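Local coordinates for putative fimbrial subunit (PDB 4HSQ), which is the major pilin SpaD of Corynebacterium diphtheriae, a cell-surface subunit that probably polymerises into the pilus shaft, represented here by its middle and C-terminal domains, at residues F41-F53 with V73-L87. Sequence-based numbering, arbitrary orientation.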
# COMPACT_ATOMS: atom_id res chain seq x y z
N PHE A 41 2.13 -29.26 0.92
CA PHE A 41 2.32 -28.00 1.63
C PHE A 41 1.98 -26.87 0.69
O PHE A 41 2.51 -26.83 -0.42
CB PHE A 41 3.77 -27.84 2.14
CG PHE A 41 3.92 -26.71 3.14
CD1 PHE A 41 4.00 -25.39 2.72
CD2 PHE A 41 3.95 -26.97 4.50
CE1 PHE A 41 4.09 -24.35 3.64
CE2 PHE A 41 4.05 -25.93 5.43
CZ PHE A 41 4.12 -24.62 4.99
N ARG A 42 1.10 -25.96 1.10
CA ARG A 42 0.78 -24.79 0.28
C ARG A 42 0.44 -23.57 1.14
O ARG A 42 0.09 -23.70 2.32
CB ARG A 42 -0.35 -25.09 -0.73
CG ARG A 42 -1.77 -25.21 -0.12
CD ARG A 42 -2.74 -25.70 -1.18
NE ARG A 42 -4.13 -25.64 -0.71
CZ ARG A 42 -4.80 -26.67 -0.19
NH1 ARG A 42 -4.21 -27.85 -0.04
NH2 ARG A 42 -6.06 -26.52 0.19
N PHE A 43 0.59 -22.39 0.55
CA PHE A 43 0.17 -21.13 1.14
C PHE A 43 -1.01 -20.67 0.36
O PHE A 43 -0.98 -20.74 -0.86
CB PHE A 43 1.28 -20.05 1.05
CG PHE A 43 2.65 -20.42 1.53
CD1 PHE A 43 3.12 -19.95 2.75
CD2 PHE A 43 3.52 -21.16 0.72
CE1 PHE A 43 4.43 -20.25 3.18
CE2 PHE A 43 4.83 -21.44 1.14
CZ PHE A 43 5.28 -20.97 2.36
N GLU A 44 -2.02 -20.11 1.04
CA GLU A 44 -3.18 -19.54 0.38
C GLU A 44 -3.40 -18.16 0.92
O GLU A 44 -3.19 -17.95 2.11
CB GLU A 44 -4.43 -20.41 0.58
CG GLU A 44 -4.39 -21.63 -0.33
CD GLU A 44 -5.68 -22.41 -0.46
OE1 GLU A 44 -6.71 -21.96 0.08
OE2 GLU A 44 -5.65 -23.49 -1.10
N ASP A 45 -3.76 -17.21 0.06
CA ASP A 45 -3.98 -15.84 0.50
C ASP A 45 -5.01 -15.17 -0.38
O ASP A 45 -4.78 -14.97 -1.59
CB ASP A 45 -2.65 -15.05 0.50
CG ASP A 45 -2.72 -13.72 1.23
OD1 ASP A 45 -3.73 -13.02 1.09
OD2 ASP A 45 -1.68 -13.30 1.80
N GLU A 46 -6.17 -14.84 0.23
CA GLU A 46 -7.28 -14.14 -0.43
C GLU A 46 -6.94 -12.69 -0.47
O GLU A 46 -7.01 -11.98 0.55
CB GLU A 46 -8.61 -14.36 0.32
CG GLU A 46 -9.11 -15.79 0.27
CD GLU A 46 -10.40 -15.98 1.04
OE1 GLU A 46 -11.45 -15.47 0.57
OE2 GLU A 46 -10.36 -16.60 2.13
N LEU A 47 -6.47 -12.24 -1.60
CA LEU A 47 -6.05 -10.87 -1.69
C LEU A 47 -7.21 -9.95 -1.85
O LEU A 47 -8.13 -10.24 -2.63
CB LEU A 47 -5.09 -10.68 -2.88
CG LEU A 47 -3.80 -11.51 -2.82
CD1 LEU A 47 -3.02 -11.33 -4.10
CD2 LEU A 47 -2.95 -11.13 -1.59
N ASP A 48 -7.17 -8.83 -1.13
CA ASP A 48 -8.18 -7.78 -1.26
C ASP A 48 -8.29 -7.43 -2.75
O ASP A 48 -7.27 -7.41 -3.47
CB ASP A 48 -7.79 -6.55 -0.41
CG ASP A 48 -8.81 -5.43 -0.46
OD1 ASP A 48 -9.50 -5.22 0.55
OD2 ASP A 48 -8.91 -4.77 -1.51
N LYS A 49 -9.53 -7.22 -3.22
CA LYS A 49 -9.82 -6.95 -4.63
C LYS A 49 -9.12 -5.70 -5.19
O LYS A 49 -8.93 -5.60 -6.39
CB LYS A 49 -11.34 -6.87 -4.86
CG LYS A 49 -12.09 -8.21 -4.63
CD LYS A 49 -11.72 -9.38 -5.58
CE LYS A 49 -12.55 -9.43 -6.83
NZ LYS A 49 -12.14 -10.56 -7.72
N ARG A 50 -8.66 -4.79 -4.32
CA ARG A 50 -7.93 -3.59 -4.74
C ARG A 50 -6.46 -3.92 -5.03
O ARG A 50 -5.71 -3.06 -5.48
CB ARG A 50 -8.05 -2.49 -3.66
CG ARG A 50 -9.50 -1.99 -3.54
CD ARG A 50 -9.68 -1.14 -2.29
NE ARG A 50 -9.60 -1.98 -1.08
CZ ARG A 50 -9.77 -1.54 0.15
NH1 ARG A 50 -9.98 -0.25 0.37
NH2 ARG A 50 -9.66 -2.36 1.19
N LEU A 51 -6.02 -5.16 -4.76
CA LEU A 51 -4.62 -5.50 -5.03
C LEU A 51 -4.47 -6.19 -6.33
O LEU A 51 -5.33 -6.99 -6.69
CB LEU A 51 -4.06 -6.41 -3.95
CG LEU A 51 -3.99 -5.84 -2.52
CD1 LEU A 51 -3.51 -6.92 -1.55
CD2 LEU A 51 -3.11 -4.56 -2.47
N ASP A 52 -3.36 -5.91 -7.04
CA ASP A 52 -2.91 -6.62 -8.23
C ASP A 52 -1.69 -7.39 -7.83
O ASP A 52 -0.65 -6.76 -7.54
CB ASP A 52 -2.54 -5.67 -9.38
CG ASP A 52 -3.71 -5.06 -10.11
OD1 ASP A 52 -4.77 -5.73 -10.21
OD2 ASP A 52 -3.54 -3.95 -10.66
N PHE A 53 -1.79 -8.72 -7.80
CA PHE A 53 -0.63 -9.55 -7.51
C PHE A 53 0.43 -9.33 -8.60
O PHE A 53 0.07 -9.29 -9.78
CB PHE A 53 -1.08 -11.04 -7.47
CG PHE A 53 0.07 -12.02 -7.45
CD1 PHE A 53 0.82 -12.22 -6.30
CD2 PHE A 53 0.40 -12.74 -8.60
CE1 PHE A 53 1.90 -13.11 -6.29
CE2 PHE A 53 1.46 -13.65 -8.58
CZ PHE A 53 2.21 -13.83 -7.43
N VAL A 73 2.47 -21.41 -8.86
CA VAL A 73 1.73 -20.20 -8.52
C VAL A 73 0.50 -20.22 -9.39
O VAL A 73 0.62 -20.44 -10.60
CB VAL A 73 2.54 -18.88 -8.75
CG1 VAL A 73 1.83 -17.68 -8.09
CG2 VAL A 73 3.96 -19.00 -8.21
N ASN A 74 -0.66 -19.95 -8.82
CA ASN A 74 -1.86 -19.87 -9.67
C ASN A 74 -1.89 -18.43 -10.29
O ASN A 74 -0.91 -17.69 -10.21
CB ASN A 74 -3.11 -20.19 -8.82
CG ASN A 74 -3.49 -19.10 -7.83
OD1 ASN A 74 -2.64 -18.31 -7.36
ND2 ASN A 74 -4.77 -18.96 -7.56
N ASP A 75 -3.02 -18.05 -10.87
CA ASP A 75 -3.23 -16.69 -11.40
C ASP A 75 -4.35 -16.06 -10.56
O ASP A 75 -5.52 -16.38 -10.80
CB ASP A 75 -3.58 -16.71 -12.91
CG ASP A 75 -3.82 -15.33 -13.52
OD1 ASP A 75 -3.32 -14.32 -12.95
OD2 ASP A 75 -4.47 -15.25 -14.57
N PRO A 76 -4.03 -15.22 -9.53
CA PRO A 76 -5.10 -14.66 -8.68
C PRO A 76 -6.21 -13.96 -9.47
O PRO A 76 -7.37 -14.14 -9.11
CB PRO A 76 -4.34 -13.69 -7.77
CG PRO A 76 -3.00 -14.37 -7.60
CD PRO A 76 -2.70 -14.79 -9.04
N ALA A 77 -5.89 -13.26 -10.57
CA ALA A 77 -6.90 -12.58 -11.39
C ALA A 77 -8.05 -13.53 -11.84
O ALA A 77 -9.18 -13.08 -11.96
CB ALA A 77 -6.26 -11.93 -12.61
N THR A 78 -7.76 -14.84 -12.06
CA THR A 78 -8.79 -15.81 -12.49
C THR A 78 -9.24 -16.73 -11.34
O THR A 78 -9.98 -17.70 -11.56
CB THR A 78 -8.28 -16.62 -13.69
OG1 THR A 78 -7.16 -17.42 -13.27
CG2 THR A 78 -7.87 -15.74 -14.86
N ASP A 79 -8.79 -16.45 -10.12
CA ASP A 79 -9.19 -17.27 -8.98
C ASP A 79 -9.76 -16.37 -7.87
O ASP A 79 -9.54 -16.63 -6.70
CB ASP A 79 -7.99 -18.11 -8.47
CG ASP A 79 -8.33 -19.44 -7.83
OD1 ASP A 79 -9.53 -19.76 -7.72
OD2 ASP A 79 -7.38 -20.18 -7.46
N GLY A 80 -10.53 -15.35 -8.27
CA GLY A 80 -11.15 -14.39 -7.36
C GLY A 80 -10.14 -13.63 -6.51
O GLY A 80 -10.42 -13.33 -5.35
N ASN A 81 -8.96 -13.37 -7.07
CA ASN A 81 -7.83 -12.70 -6.40
C ASN A 81 -7.25 -13.54 -5.26
O ASN A 81 -6.49 -13.03 -4.43
CB ASN A 81 -8.16 -11.26 -5.93
CG ASN A 81 -7.10 -10.32 -6.42
OD1 ASN A 81 -6.45 -10.59 -7.44
ND2 ASN A 81 -6.85 -9.23 -5.71
N LYS A 82 -7.53 -14.84 -5.26
CA LYS A 82 -6.91 -15.71 -4.27
C LYS A 82 -5.56 -16.18 -4.83
O LYS A 82 -5.51 -16.70 -5.95
CB LYS A 82 -7.81 -16.90 -3.88
CG LYS A 82 -7.22 -17.71 -2.72
CD LYS A 82 -8.17 -18.77 -2.19
CE LYS A 82 -7.94 -20.13 -2.79
NZ LYS A 82 -8.66 -21.18 -2.02
N LEU A 83 -4.48 -15.98 -4.07
CA LEU A 83 -3.14 -16.47 -4.42
C LEU A 83 -2.93 -17.84 -3.79
O LEU A 83 -3.21 -18.03 -2.61
CB LEU A 83 -2.04 -15.50 -3.91
CG LEU A 83 -0.58 -15.96 -4.09
CD1 LEU A 83 -0.22 -16.02 -5.56
CD2 LEU A 83 0.40 -15.02 -3.33
N VAL A 84 -2.43 -18.80 -4.57
CA VAL A 84 -2.11 -20.14 -4.04
C VAL A 84 -0.69 -20.48 -4.49
O VAL A 84 -0.43 -20.52 -5.69
CB VAL A 84 -3.13 -21.24 -4.48
CG1 VAL A 84 -2.79 -22.58 -3.83
CG2 VAL A 84 -4.56 -20.84 -4.15
N VAL A 85 0.21 -20.72 -3.54
CA VAL A 85 1.60 -21.12 -3.81
C VAL A 85 1.73 -22.53 -3.27
O VAL A 85 1.63 -22.72 -2.06
CB VAL A 85 2.63 -20.14 -3.19
CG1 VAL A 85 4.05 -20.61 -3.49
CG2 VAL A 85 2.40 -18.72 -3.70
N THR A 86 1.87 -23.51 -4.17
CA THR A 86 1.87 -24.94 -3.81
C THR A 86 3.22 -25.55 -4.03
O THR A 86 3.75 -25.45 -5.13
CB THR A 86 0.82 -25.67 -4.66
OG1 THR A 86 -0.43 -25.00 -4.57
CG2 THR A 86 0.64 -27.14 -4.25
N LEU A 87 3.77 -26.23 -3.03
CA LEU A 87 5.05 -26.90 -3.25
C LEU A 87 4.83 -28.07 -4.16
O LEU A 87 3.80 -28.76 -4.06
CB LEU A 87 5.74 -27.35 -1.95
CG LEU A 87 6.00 -26.29 -0.87
CD1 LEU A 87 6.93 -26.86 0.18
CD2 LEU A 87 6.60 -25.01 -1.45
O HOH W 1 2.03 -29.61 -2.06
O HOH W 2 -10.00 -12.09 -2.73
O HOH W 3 -4.20 -9.86 -8.71
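Asn81 reaches from the turn before strand 82-87 into the type I turn from Asp48 to Leu51. Its ND2 donates to Leu51 O (2.9 Å, 158° at the hydrogen) and, from above the carbonyl plane, to Asp48 O (2.9 Å). Both acceptors lie near the amide plane, so the two bonds fix its rotation. Water 3 links OD1 to Phe53 N. Asp48 O also takes Leu51 N, from the opposite face, which closes the turn.

With CG anti to N (chi1 168°), the Phe53 ring turns toward strand 82-87, where Leu83 CD1 lies over one face, 3.9 Å from the centroid, a CH-pi contact. Pro76 CD and Val73 CG1 also pack against this ring.

Strands 41-46 and 82-87 pair antiparallel. On one face Lys82 crosses Glu44, and NZ makes a salt bridge to OE1 (3.0 Å) from above the carboxylate plane. Arg42 NE makes another to OE2 (2.7 Å), so two cations share the carboxylate in a salt-bridge network. Glu44 CG lies alongside Val84 CG2.

Phe43, Asp45, Leu83 and Val85, on the other face, are buried. Phe43 packs on Ile25 and Leu103 of strands 20-28 and 100-109, consistent with a beta sandwich in this Sgo0707 N2-type domain. Asp45 OD2 is hydrogen-bonded to Lys8 NZ. Strands 117-127 and 71-73 flank the pair within its sheet.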